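Putative pyridoxal phosphate-dependent transferase (Clostridium difficile, PDB 4DQ6) binds pyridoxal-5'-phosphate and, by sequence, belongs to the class I and II aminotransferase family. Local coordinates at residues S125-V130 / I169-H174; E300-F305 / C374-L379; L189-L194 / K224-N229. All blocks are in the same frame, centred on the assembly; numbering follows the deposited sequence.

Interaction 1 (S125-V130 / I169-H174)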
ATOM      1  N   SER A 125       8.039   9.658  16.140  1.00 16.65           N
ATOM      2  CA  SER A 125       9.160   8.726  16.352  1.00 18.09           C
ATOM      3  C   SER A 125       9.613   8.050  15.070  1.00 17.64           C
ATOM      4  O   SER A 125      10.773   7.671  14.982  1.00 16.88           O
ATOM      5  CB  SER A 125       8.839   7.712  17.406  1.00 20.13           C
ATOM      6  OG  SER A 125       7.766   6.890  16.926  1.00 24.03           O
ATOM      7  N   PRO A 126       8.742   7.866  14.077  1.00 16.23           N
ATOM      8  CA  PRO A 126       9.238   7.267  12.834  1.00 17.23           C
ATOM      9  C   PRO A 126      10.308   8.057  12.137  1.00 16.97           C
ATOM     10  O   PRO A 126      11.044   7.469  11.318  1.00 18.48           O
ATOM     11  CB  PRO A 126       7.985   7.149  11.992  1.00 17.47           C
ATOM     12  CG  PRO A 126       6.967   6.846  13.034  1.00 17.85           C
ATOM     13  CD  PRO A 126       7.260   7.841  14.104  1.00 17.15           C
ATOM     14  N   PHE A 127      10.434   9.351  12.422  1.00 18.23           N
ATOM     15  CA  PHE A 127      11.576  10.158  11.886  1.00 18.49           C
ATOM     16  C   PHE A 127      12.950   9.568  12.292  1.00 19.75           C
ATOM     17  O   PHE A 127      13.897   9.547  11.493  1.00 20.80           O
ATOM     18  CB  PHE A 127      11.528  11.587  12.397  1.00 20.54           C
ATOM     19  CG  PHE A 127      10.670  12.533  11.586  1.00 19.55           C
ATOM     20  CD1 PHE A 127       9.558  12.131  10.906  1.00 21.86           C
ATOM     21  CD2 PHE A 127      11.051  13.868  11.570  1.00 20.11           C
ATOM     22  CE1 PHE A 127       8.819  13.075  10.182  1.00 20.04           C
ATOM     23  CE2 PHE A 127      10.358  14.807  10.852  1.00 19.85           C
ATOM     24  CZ  PHE A 127       9.204  14.420  10.199  1.00 20.44           C
ATOM     25  N   ASN A 128      13.053   9.162  13.533  1.00 17.82           N
ATOM     26  CA  ASN A 128      14.237   8.556  14.080  1.00 18.84           C
ATOM     27  C   ASN A 128      14.437   7.157  13.473  1.00 18.32           C
ATOM     28  O   ASN A 128      15.502   6.836  12.916  1.00 19.12           O
ATOM     29  CB  ASN A 128      14.098   8.590  15.623  1.00 19.14           C
ATOM     30  CG  ASN A 128      15.326   8.073  16.373  1.00 20.41           C
ATOM     31  OD1 ASN A 128      15.737   6.966  16.124  1.00 21.27           O
ATOM     32  ND2 ASN A 128      15.830   8.845  17.380  1.00 21.96           N
ATOM     33  N   SER A 129      13.424   6.312  13.568  1.00 19.17           N
ATOM     34  CA  SER A 129      13.583   4.958  13.121  1.00 19.92           C
ATOM     35  C   SER A 129      13.775   4.835  11.628  1.00 19.08           C
ATOM     36  O   SER A 129      14.459   3.911  11.175  1.00 19.94           O
ATOM     37  CB  SER A 129      12.454   4.069  13.605  1.00 21.09           C
ATOM     38  OG  SER A 129      11.237   4.576  13.256  1.00 23.24           O
ATOM     39  N   VAL A 130      13.158   5.706  10.823  1.00 17.36           N
ATOM     40  CA  VAL A 130      13.289   5.555   9.376  1.00 17.72           C
ATOM     41  C   VAL A 130      14.733   5.790   8.933  1.00 17.80           C
ATOM     42  O   VAL A 130      15.215   5.129   8.019  1.00 18.50           O
ATOM     43  CB  VAL A 130      12.289   6.436   8.574  1.00 17.61           C
ATOM     44  CG1 VAL A 130      12.728   7.904   8.545  1.00 16.78           C
ATOM     45  CG2 VAL A 130      12.111   5.848   7.151  1.00 18.45           C
ATOM     46  N   ILE A 169      15.202  16.390   7.794  1.00 16.38           N
ATOM     47  CA  ILE A 169      13.785  16.039   7.770  1.00 15.91           C
ATOM     48  C   ILE A 169      13.061  17.000   8.740  1.00 16.53           C
ATOM     49  O   ILE A 169      13.343  16.982   9.953  1.00 16.67           O
ATOM     50  CB  ILE A 169      13.493  14.554   8.146  1.00 17.05           C
ATOM     51  CG1 ILE A 169      14.407  13.565   7.436  1.00 18.42           C
ATOM     52  CG2 ILE A 169      11.996  14.233   7.880  1.00 15.86           C
ATOM     53  CD1 ILE A 169      14.120  12.096   7.719  1.00 19.96           C
ATOM     54  N   LEU A 170      12.168  17.821   8.184  1.00 15.36           N
ATOM     55  CA  LEU A 170      11.531  18.892   8.893  1.00 15.07           C
ATOM     56  C   LEU A 170      10.078  18.409   9.111  1.00 14.60           C
ATOM     57  O   LEU A 170       9.423  17.790   8.202  1.00 15.90           O
ATOM     58  CB  LEU A 170      11.504  20.182   8.066  1.00 14.78           C
ATOM     59  CG  LEU A 170      10.489  21.287   8.400  1.00 14.95           C
ATOM     60  CD1 LEU A 170      10.933  21.926   9.714  1.00 15.84           C
ATOM     61  CD2 LEU A 170      10.396  22.323   7.303  1.00 15.85           C
ATOM     62  N   CYS A 171       9.535  18.629  10.324  1.00 14.53           N
ATOM     63  CA  CYS A 171       8.125  18.418  10.591  1.00 13.82           C
ATOM     64  C   CYS A 171       7.409  19.757  10.705  1.00 13.16           C
ATOM     65  O   CYS A 171       7.754  20.539  11.570  1.00 13.44           O
ATOM     66  CB  CYS A 171       8.001  17.616  11.895  1.00 12.91           C
ATOM     67  SG  CYS A 171       6.445  16.741  12.129  1.00 13.70           S
ATOM     68  N   ASN A 172       6.406  20.011   9.837  1.00 13.99           N
ATOM     69  CA  ASN A 172       5.741  21.326   9.733  1.00 15.00           C
ATOM     70  C   ASN A 172       4.312  21.195   9.341  1.00 14.54           C
ATOM     71  O   ASN A 172       4.059  20.999   8.194  1.00 14.06           O
ATOM     72  CB  ASN A 172       6.579  22.123   8.678  1.00 17.78           C
ATOM     73  CG  ASN A 172       6.036  23.485   8.293  1.00 20.20           C
ATOM     74  OD1 ASN A 172       5.643  24.213   9.141  1.00 20.67           O
ATOM     75  ND2 ASN A 172       6.143  23.862   6.967  1.00 21.90           N
ATOM     76  N   PRO A 173       3.386  21.346  10.302  1.00 13.09           N
ATOM     77  CA  PRO A 173       3.577  21.590  11.731  1.00 13.27           C
ATOM     78  C   PRO A 173       4.327  20.474  12.469  1.00 12.90           C
ATOM     79  O   PRO A 173       4.306  19.308  12.030  1.00 13.30           O
ATOM     80  CB  PRO A 173       2.147  21.670  12.280  1.00 13.49           C
ATOM     81  CG  PRO A 173       1.288  21.952  11.105  1.00 13.63           C
ATOM     82  CD  PRO A 173       1.953  21.356   9.923  1.00 12.85           C
ATOM     83  N   HIS A 174       4.946  20.802  13.601  1.00 13.17           N
ATOM     84  CA  HIS A 174       5.813  19.906  14.303  1.00 12.49           C
ATOM     85  C   HIS A 174       5.013  19.143  15.375  1.00 12.98           C
ATOM     86  O   HIS A 174       4.634  19.721  16.417  1.00 14.61           O
ATOM     87  CB  HIS A 174       6.967  20.677  14.884  1.00 12.86           C
ATOM     88  CG  HIS A 174       8.024  19.797  15.412  1.00 12.24           C
ATOM     89  ND1 HIS A 174       9.275  19.717  14.828  1.00 12.66           N
ATOM     90  CD2 HIS A 174       8.014  18.937  16.479  1.00 12.13           C
ATOM     91  CE1 HIS A 174       9.993  18.809  15.538  1.00 12.44           C
ATOM     92  NE2 HIS A 174       9.280  18.394  16.595  1.00 12.68           N
TER
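Ile169 and Phe127 illustrate how a single methyl group can cover an aromatic face where a helix meets a strand. Ile169 CG2 sits over one face of the Phe127 ring, 3.7 Å from its centroid and 22° off the ring normal, a CH-pi contact displaced toward the rim, so that CG2 comes within 3.4 Å of Phe127 CE2. The branch at Ile169 explains this: CG2 lies anti to the backbone N and meets the ring, while the CG1 arm runs on toward Val130, whose CG1 is 4.5 Å from Ile169 CD1. Two further approaches hem in the far end of the phenyl group. Leu170 O lies at its edge, 3.9 Å from Phe127 CZ, and Cys171 comes in obliquely, with its SG 5.0 Å from the centroid in a sulfur-aromatic contact. The side chain of Cys171 also touches the bound pyridoxal-5'-phosphate, so the ring backs directly onto a residue of the cofactor pocket. In the fold, the 126-130 turn of helix 126-133 runs nearly antiparallel to residues 169-171 of the central mixed sheet. Strand 165-171 is bonded to Met118 of strand 116-119 on one side and to strand 199-203 on the other, and Val130 continues the packing onto helix 99-110.

Interaction 2 (E300-F305 / C374-L379)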
ATOM      1  N   GLU A 300     -10.605  23.527  18.450  1.00 14.94           N
ATOM      2  CA  GLU A 300     -10.089  24.624  19.236  1.00 15.38           C
ATOM      3  C   GLU A 300     -10.853  24.789  20.538  1.00 15.50           C
ATOM      4  O   GLU A 300     -10.278  25.084  21.598  1.00 16.01           O
ATOM      5  CB  GLU A 300     -10.039  25.917  18.444  1.00 17.26           C
ATOM      6  CG  GLU A 300      -9.232  26.994  19.190  1.00 18.80           C
ATOM      7  CD  GLU A 300      -8.458  27.980  18.293  1.00 18.39           C
ATOM      8  OE1 GLU A 300      -8.540  27.889  17.040  1.00 19.35           O
ATOM      9  OE2 GLU A 300      -7.751  28.862  18.891  1.00 20.20           O
ATOM     10  N   SER A 301     -12.147  24.543  20.496  1.00 15.37           N
ATOM     11  CA  SER A 301     -12.902  24.549  21.739  1.00 16.97           C
ATOM     12  C   SER A 301     -12.476  23.451  22.706  1.00 15.41           C
ATOM     13  O   SER A 301     -12.272  23.677  23.898  1.00 16.17           O
ATOM     14  CB  SER A 301     -14.361  24.425  21.380  1.00 18.51           C
ATOM     15  OG  SER A 301     -15.186  24.545  22.537  1.00 21.21           O
ATOM     16  N   ASN A 302     -12.294  22.229  22.203  1.00 16.04           N
ATOM     17  CA  ASN A 302     -11.702  21.124  23.014  1.00 15.58           C
ATOM     18  C   ASN A 302     -10.375  21.538  23.655  1.00 14.86           C
ATOM     19  O   ASN A 302     -10.129  21.218  24.788  1.00 15.07           O
ATOM     20  CB  ASN A 302     -11.478  19.833  22.209  1.00 15.54           C
ATOM     21  CG  ASN A 302     -12.684  18.870  22.226  1.00 15.51           C
ATOM     22  OD1 ASN A 302     -13.824  19.201  22.719  1.00 16.00           O
ATOM     23  ND2 ASN A 302     -12.496  17.715  21.578  1.00 15.30           N
ATOM     24  N   ILE A 303      -9.494  22.162  22.848  1.00 14.50           N
ATOM     25  CA  ILE A 303      -8.169  22.563  23.326  1.00 14.74           C
ATOM     26  C   ILE A 303      -8.287  23.581  24.460  1.00 14.91           C
ATOM     27  O   ILE A 303      -7.699  23.413  25.523  1.00 15.09           O
ATOM     28  CB  ILE A 303      -7.337  23.067  22.155  1.00 14.14           C
ATOM     29  CG1 ILE A 303      -6.870  21.907  21.299  1.00 14.60           C
ATOM     30  CG2 ILE A 303      -6.166  23.872  22.696  1.00 14.71           C
ATOM     31  CD1 ILE A 303      -6.375  22.294  19.913  1.00 14.47           C
ATOM     32  N   ASP A 304      -9.115  24.580  24.247  1.00 16.42           N
ATOM     33  CA  ASP A 304      -9.353  25.607  25.262  1.00 17.94           C
ATOM     34  C   ASP A 304      -9.967  24.994  26.548  1.00 18.23           C
ATOM     35  O   ASP A 304      -9.536  25.293  27.647  1.00 17.92           O
ATOM     36  CB  ASP A 304     -10.220  26.709  24.662  1.00 17.94           C
ATOM     37  CG  ASP A 304      -9.493  27.591  23.700  1.00 20.47           C
ATOM     38  OD1 ASP A 304      -8.231  27.597  23.689  1.00 19.56           O
ATOM     39  OD2 ASP A 304     -10.193  28.271  22.948  1.00 23.83           O
ATOM     40  N   PHE A 305     -10.901  24.060  26.375  1.00 17.05           N
ATOM     41  CA  PHE A 305     -11.522  23.355  27.506  1.00 18.11           C
ATOM     42  C   PHE A 305     -10.482  22.563  28.290  1.00 17.96           C
ATOM     43  O   PHE A 305     -10.427  22.636  29.528  1.00 19.01           O
ATOM     44  CB  PHE A 305     -12.671  22.461  27.028  1.00 19.09           C
ATOM     45  CG  PHE A 305     -13.117  21.479  28.056  1.00 20.63           C
ATOM     46  CD1 PHE A 305     -14.027  21.871  29.025  1.00 22.30           C
ATOM     47  CD2 PHE A 305     -12.585  20.192  28.116  1.00 21.10           C
ATOM     48  CE1 PHE A 305     -14.441  20.980  30.001  1.00 23.08           C
ATOM     49  CE2 PHE A 305     -12.999  19.300  29.085  1.00 22.34           C
ATOM     50  CZ  PHE A 305     -13.904  19.708  30.043  1.00 23.16           C
ATOM     51  N   CYS A 374     -11.651  14.099  19.554  1.00 14.95           N
ATOM     52  CA  CYS A 374     -12.646  13.156  20.067  1.00 15.51           C
ATOM     53  C   CYS A 374     -13.817  13.980  20.635  1.00 15.48           C
ATOM     54  O   CYS A 374     -13.647  15.166  20.902  1.00 15.34           O
ATOM     55  CB  CYS A 374     -12.083  12.248  21.136  1.00 15.27           C
ATOM     56  SG  CYS A 374     -11.487  13.098  22.609  1.00 18.90           S
ATOM     57  N   PRO A 375     -14.968  13.370  20.859  1.00 16.11           N
ATOM     58  CA  PRO A 375     -16.060  14.140  21.458  1.00 17.22           C
ATOM     59  C   PRO A 375     -15.676  14.780  22.787  1.00 17.34           C
ATOM     60  O   PRO A 375     -14.924  14.195  23.571  1.00 17.04           O
ATOM     61  CB  PRO A 375     -17.179  13.098  21.621  1.00 18.06           C
ATOM     62  CG  PRO A 375     -16.929  12.132  20.517  1.00 18.15           C
ATOM     63  CD  PRO A 375     -15.432  12.035  20.422  1.00 16.46           C
ATOM     64  N   ARG A 376     -16.268  15.952  23.087  1.00 17.23           N
ATOM     65  CA  ARG A 376     -16.081  16.596  24.351  1.00 17.52           C
ATOM     66  C   ARG A 376     -16.261  15.672  25.534  1.00 17.61           C
ATOM     67  O   ARG A 376     -15.489  15.719  26.492  1.00 18.77           O
ATOM     68  CB  ARG A 376     -17.003  17.833  24.477  1.00 18.79           C
ATOM     69  CG  ARG A 376     -16.835  18.594  25.787  1.00 19.14           C
ATOM     70  CD  ARG A 376     -15.444  19.154  26.043  1.00 19.17           C
ATOM     71  NE  ARG A 376     -15.141  20.107  25.008  1.00 18.48           N
ATOM     72  CZ  ARG A 376     -15.481  21.383  25.008  1.00 20.31           C
ATOM     73  NH1 ARG A 376     -16.183  21.913  26.012  1.00 21.06           N
ATOM     74  NH2 ARG A 376     -15.227  22.121  23.943  1.00 19.58           N
ATOM     75  N   SER A 377     -17.328  14.853  25.504  1.00 18.50           N
ATOM     76  CA  SER A 377     -17.620  13.921  26.581  1.00 19.68           C
ATOM     77  C   SER A 377     -16.426  12.980  26.864  1.00 19.14           C
ATOM     78  O   SER A 377     -16.147  12.678  28.012  1.00 18.83           O
ATOM     79  CB  SER A 377     -18.926  13.154  26.278  1.00 20.50           C
ATOM     80  OG  SER A 377     -20.045  13.957  26.518  0.50 20.09           O
ATOM     81  N   MET A 378     -15.802  12.469  25.796  1.00 19.19           N
ATOM     82  CA  MET A 378     -14.683  11.538  25.922  1.00 18.61           C
ATOM     83  C   MET A 378     -13.433  12.263  26.442  1.00 17.68           C
ATOM     84  O   MET A 378     -12.705  11.763  27.276  1.00 19.09           O
ATOM     85  CB  MET A 378     -14.374  10.921  24.562  1.00 19.81           C
ATOM     86  CG  MET A 378     -13.150  10.050  24.538  1.00 20.41           C
ATOM     87  SD  MET A 378     -13.088   9.081  23.014  1.00 23.04           S
ATOM     88  CE  MET A 378     -11.377   8.494  23.106  1.00 23.53           C
ATOM     89  N   LEU A 379     -13.236  13.474  25.964  1.00 17.39           N
ATOM     90  CA  LEU A 379     -12.142  14.322  26.444  1.00 16.92           C
ATOM     91  C   LEU A 379     -12.262  14.622  27.930  1.00 18.13           C
ATOM     92  O   LEU A 379     -11.320  14.474  28.704  1.00 17.05           O
ATOM     93  CB  LEU A 379     -12.088  15.612  25.628  1.00 16.81           C
ATOM     94  CG  LEU A 379     -11.031  16.633  26.078  1.00 16.10           C
ATOM     95  CD1 LEU A 379      -9.564  16.104  26.215  1.00 16.18           C
ATOM     96  CD2 LEU A 379     -11.043  17.861  25.155  1.00 17.78           C
TER
HETATM   97  O   HOH W   1     -15.390  21.181  21.214  1.00 20.67           O
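Arg376 lies across Phe305 where the C-terminal helix 376-390 starts against the long helix 289-313, a helix-helix contact in the C-terminal half of what is, by family and topology, a fold-type I pyridoxal-phosphate enzyme. The stacking comes first. Guanidinium and ring planes are 12° apart with centres separated by 4.6 Å, an offset stack in which Phe305 CB sits beneath the middle of the guanidinium and Arg376 CD rides over the ring face, 3.9 Å from the centroid. The chain of Arg376 bends at both chi2 and chi3, which lays the guanidinium flat against Phe305.

Hydrogen bonds then hold the guanidinium in its plane. Arg376 NE gives an almost straight bond (175°) to Asn302 OD1 at 2.8 Å, and Arg376 NH2 gives a more bent one to Ser301 OG, also 2.8 Å; both acceptors lie at the guanidinium edge. A water that donates to Asn302 OD1 and accepts from Arg376 NH2 closes a small ring. Two in-plane bonds and the contact over one face should limit the rotation of the group.

Apolar packing is carried by Leu379, whose CD2 lies 3.5 Å from Asn302 CG, against the amide, and at the edge of the Phe305 ring. The other end of that amide reaches the turn before the new helix, where Pro375 is the N-cap residue: Asn302 ND2 bonds to Leu372 O and, in its own amide plane, to Cys374 O at 2.9 Å.

Interaction 3 (L189-L194 / K224-N229)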
ATOM      1  N   LEU A 189      15.974  28.459   8.568  1.00 17.18           N
ATOM      2  CA  LEU A 189      16.357  27.056   8.377  1.00 17.57           C
ATOM      3  C   LEU A 189      16.750  26.784   6.936  1.00 18.60           C
ATOM      4  O   LEU A 189      17.729  26.099   6.662  1.00 21.11           O
ATOM      5  CB  LEU A 189      15.197  26.112   8.771  1.00 16.60           C
ATOM      6  CG  LEU A 189      15.342  24.613   8.492  1.00 16.22           C
ATOM      7  CD1 LEU A 189      16.579  24.083   9.272  1.00 17.46           C
ATOM      8  CD2 LEU A 189      13.937  23.962   8.775  1.00 15.16           C
ATOM      9  N   GLY A 190      15.940  27.252   5.994  1.00 20.15           N
ATOM     10  CA  GLY A 190      16.152  26.875   4.620  1.00 20.21           C
ATOM     11  C   GLY A 190      17.426  27.520   4.095  1.00 21.37           C
ATOM     12  O   GLY A 190      18.072  26.958   3.239  1.00 23.02           O
ATOM     13  N   ASP A 191      17.754  28.689   4.627  1.00 22.21           N
ATOM     14  CA  ASP A 191      19.012  29.352   4.258  1.00 24.65           C
ATOM     15  C   ASP A 191      20.199  28.554   4.715  1.00 24.97           C
ATOM     16  O   ASP A 191      21.177  28.405   3.965  1.00 24.28           O
ATOM     17  CB  ASP A 191      19.057  30.743   4.872  1.00 27.28           C
ATOM     18  CG  ASP A 191      18.233  31.729   4.110  1.00 29.92           C
ATOM     19  OD1 ASP A 191      17.808  31.410   2.973  1.00 33.36           O
ATOM     20  OD2 ASP A 191      18.036  32.857   4.637  1.00 33.42           O
ATOM     21  N   ILE A 192      20.149  28.054   5.939  1.00 23.78           N
ATOM     22  CA  ILE A 192      21.206  27.174   6.431  1.00 24.62           C
ATOM     23  C   ILE A 192      21.389  25.969   5.513  1.00 24.81           C
ATOM     24  O   ILE A 192      22.462  25.620   5.086  1.00 24.70           O
ATOM     25  CB  ILE A 192      20.925  26.711   7.884  1.00 24.22           C
ATOM     26  CG1 ILE A 192      21.053  27.904   8.845  1.00 24.17           C
ATOM     27  CG2 ILE A 192      21.912  25.627   8.311  1.00 24.41           C
ATOM     28  CD1 ILE A 192      20.600  27.594  10.258  1.00 23.94           C
ATOM     29  N   CYS A 193      20.287  25.341   5.152  1.00 22.97           N
ATOM     30  CA  CYS A 193      20.372  24.109   4.393  1.00 24.05           C
ATOM     31  C   CYS A 193      20.852  24.366   2.966  1.00 26.36           C
ATOM     32  O   CYS A 193      21.705  23.623   2.467  1.00 26.55           O
ATOM     33  CB  CYS A 193      19.028  23.407   4.397  1.00 22.46           C
ATOM     34  SG  CYS A 193      18.617  22.645   5.973  1.00 23.76           S
ATOM     35  N   LEU A 194      20.329  25.406   2.329  1.00 27.27           N
ATOM     36  CA  LEU A 194      20.813  25.796   0.989  1.00 29.60           C
ATOM     37  C   LEU A 194      22.316  26.003   1.039  1.00 30.86           C
ATOM     38  O   LEU A 194      23.049  25.542   0.133  1.00 29.20           O
ATOM     39  CB  LEU A 194      20.186  27.118   0.570  1.00 32.84           C
ATOM     40  CG  LEU A 194      18.938  27.182  -0.290  1.00 36.33           C
ATOM     41  CD1 LEU A 194      18.348  28.587  -0.294  1.00 38.30           C
ATOM     42  CD2 LEU A 194      19.325  26.747  -1.707  1.00 39.27           C
ATOM     43  N   LYS A 224      11.631  30.425  -5.033  1.00 27.92           N
ATOM     44  CA  LYS A 224      11.985  29.469  -6.075  1.00 28.47           C
ATOM     45  C   LYS A 224      13.179  28.630  -5.664  1.00 25.91           C
ATOM     46  O   LYS A 224      13.284  27.475  -6.030  1.00 24.57           O
ATOM     47  CB  LYS A 224      12.320  30.203  -7.398  1.00 33.84           C
ATOM     48  CG  LYS A 224      11.088  30.809  -8.048  1.00 39.03           C
ATOM     49  CD  LYS A 224      10.056  29.763  -8.475  1.00 41.40           C
ATOM     50  CE  LYS A 224       8.863  30.423  -9.173  1.00 44.35           C
ATOM     51  NZ  LYS A 224       8.441  29.628 -10.370  1.00 46.88           N
ATOM     52  N   GLU A 225      14.097  29.232  -4.931  1.00 26.73           N
ATOM     53  CA  GLU A 225      15.287  28.545  -4.506  1.00 27.49           C
ATOM     54  C   GLU A 225      14.900  27.456  -3.459  1.00 24.92           C
ATOM     55  O   GLU A 225      15.434  26.330  -3.442  1.00 24.44           O
ATOM     56  CB  GLU A 225      16.250  29.556  -3.884  1.00 30.87           C
ATOM     57  CG  GLU A 225      16.818  30.644  -4.834  1.00 36.57           C
ATOM     58  CD  GLU A 225      15.803  31.646  -5.452  1.00 39.13           C
ATOM     59  OE1 GLU A 225      14.805  32.057  -4.788  1.00 36.37           O
ATOM     60  OE2 GLU A 225      16.052  32.058  -6.638  1.00 47.25           O
ATOM     61  N   PHE A 226      13.944  27.793  -2.599  1.00 23.85           N
ATOM     62  CA  PHE A 226      13.498  26.795  -1.619  1.00 21.97           C
ATOM     63  C   PHE A 226      12.702  25.692  -2.301  1.00 21.69           C
ATOM     64  O   PHE A 226      12.831  24.511  -1.946  1.00 20.77           O
ATOM     65  CB  PHE A 226      12.654  27.452  -0.557  1.00 22.22           C
ATOM     66  CG  PHE A 226      13.402  28.131   0.540  1.00 22.03           C
ATOM     67  CD1 PHE A 226      14.685  28.639   0.387  1.00 22.55           C
ATOM     68  CD2 PHE A 226      12.754  28.335   1.748  1.00 21.57           C
ATOM     69  CE1 PHE A 226      15.303  29.299   1.426  1.00 22.44           C
ATOM     70  CE2 PHE A 226      13.381  28.981   2.790  1.00 22.65           C
ATOM     71  CZ  PHE A 226      14.643  29.489   2.630  1.00 23.08           C
ATOM     72  N   GLU A 227      11.887  26.058  -3.286  1.00 21.37           N
ATOM     73  CA  GLU A 227      11.150  25.087  -4.096  0.50 22.19           C
ATOM     74  C   GLU A 227      12.090  24.046  -4.687  1.00 23.01           C
ATOM     75  O   GLU A 227      11.772  22.869  -4.716  1.00 24.63           O
ATOM     76  CB  GLU A 227      10.369  25.814  -5.202  0.50 22.77           C
ATOM     77  CG  GLU A 227       9.679  24.927  -6.226  0.50 23.53           C
ATOM     78  CD  GLU A 227       9.020  25.733  -7.327  0.50 24.91           C
ATOM     79  OE1 GLU A 227       7.958  26.320  -7.018  0.50 24.78           O
ATOM     80  OE2 GLU A 227       9.565  25.779  -8.480  0.50 27.13           O
ATOM     81  N   LYS A 228      13.259  24.492  -5.143  1.00 24.92           N
ATOM     82  CA  LYS A 228      14.197  23.570  -5.732  1.00 27.74           C
ATOM     83  C   LYS A 228      14.972  22.718  -4.732  1.00 26.92           C
ATOM     84  O   LYS A 228      15.560  21.693  -5.112  1.00 28.51           O
ATOM     85  CB  LYS A 228      15.121  24.333  -6.697  1.00 31.26           C
ATOM     86  CG  LYS A 228      14.373  24.800  -7.960  1.00 35.46           C
ATOM     87  CD  LYS A 228      13.534  23.707  -8.685  1.00 39.58           C
ATOM     88  CE  LYS A 228      12.202  24.266  -9.222  1.00 40.10           C
ATOM     89  NZ  LYS A 228      11.399  23.340 -10.111  1.00 43.59           N
ATOM     90  N   ASN A 229      14.951  23.082  -3.458  1.00 22.77           N
ATOM     91  CA  ASN A 229      15.704  22.344  -2.477  1.00 21.84           C
ATOM     92  C   ASN A 229      14.828  21.588  -1.460  1.00 19.85           C
ATOM     93  O   ASN A 229      15.346  21.143  -0.450  1.00 19.55           O
ATOM     94  CB  ASN A 229      16.600  23.285  -1.708  1.00 21.96           C
ATOM     95  CG  ASN A 229      17.775  22.566  -1.030  1.00 22.68           C
ATOM     96  OD1 ASN A 229      18.344  21.626  -1.564  1.00 24.17           O
ATOM     97  ND2 ASN A 229      18.040  22.936   0.206  1.00 22.09           N
TER
HETATM   98  O   HOH W   2      16.620  25.047   1.563  1.00 27.18           O
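Phe226 reaches from the short helix 224-228 to Gly190, Asp191 and Leu194 on helix 183-195, and following it outward gives a worked example of an aromatic side chain bridging two helices. From CB, the first torsion (chi1 -82°) sets CG anti to the carbonyl carbon and sends the ring across the gap. Contacts begin at Phe226 CD1, which meets Leu194 CD1 at 3.7 Å. One atom further, Phe226 CE1 has two neighbours: the same Leu194 methyl, and Asp191 OD1 at 3.6 Å. Both approach at the edge of the ring, and the carboxylate stands almost upright to it, its plane turned by 82°. An oxygen so placed would meet the weakly positive C-H rim rather than the pi cloud.

The helical segments 189-194 and 224-228 cross at 63°, their axes 10.7 Å apart at closest approach. In this alpha/beta fold helix 183-195 rests on the central sheet through strands 165-171 and 199-203, while helix 224-228 leads straight into strand 230-234 of the same sheet.

At its tip the ring meets backbone. Phe226 CZ lies 3.6 Å from Gly190 CA, and CE2 is close to the same atom; because glycine has no side chain, the ring can press this near to the helix. Over one ring face, toward the rim, stands a water that donates to Gly190 O at 2.9 Å and accepts from Asn229 ND2 at the same length, a bridge between segments that share no direct hydrogen bond. The same amide nitrogen is also bonded to Val198 O, just ahead of strand 199-203, and the backbone of Asn229 pairs with Ile200 within that strand.

How the interactions relate
Read from the N terminus, the three contacts close one after another, neither nested nor crossed. Interaction 1 closes a loop of 38 residues, bringing helix 126-133 onto strand 165-171 of the central sheet. Helix 183-195 follows, and interaction 3 closes a loop of 29 residues between 189-194 and 224-229, a loop that includes strand 199-203. Interaction 2 opens last and spans 68 residues, joining helix 289-313 to the C-terminal helix. Interactions 1 and 3 share the central sheet and touch, Leu170 CD1 lying 3.7 Å from Leu189 CD2. Interaction 2 stands apart, its centre about 38 Å from that of interaction 3, on the opposite side of the chain's centre.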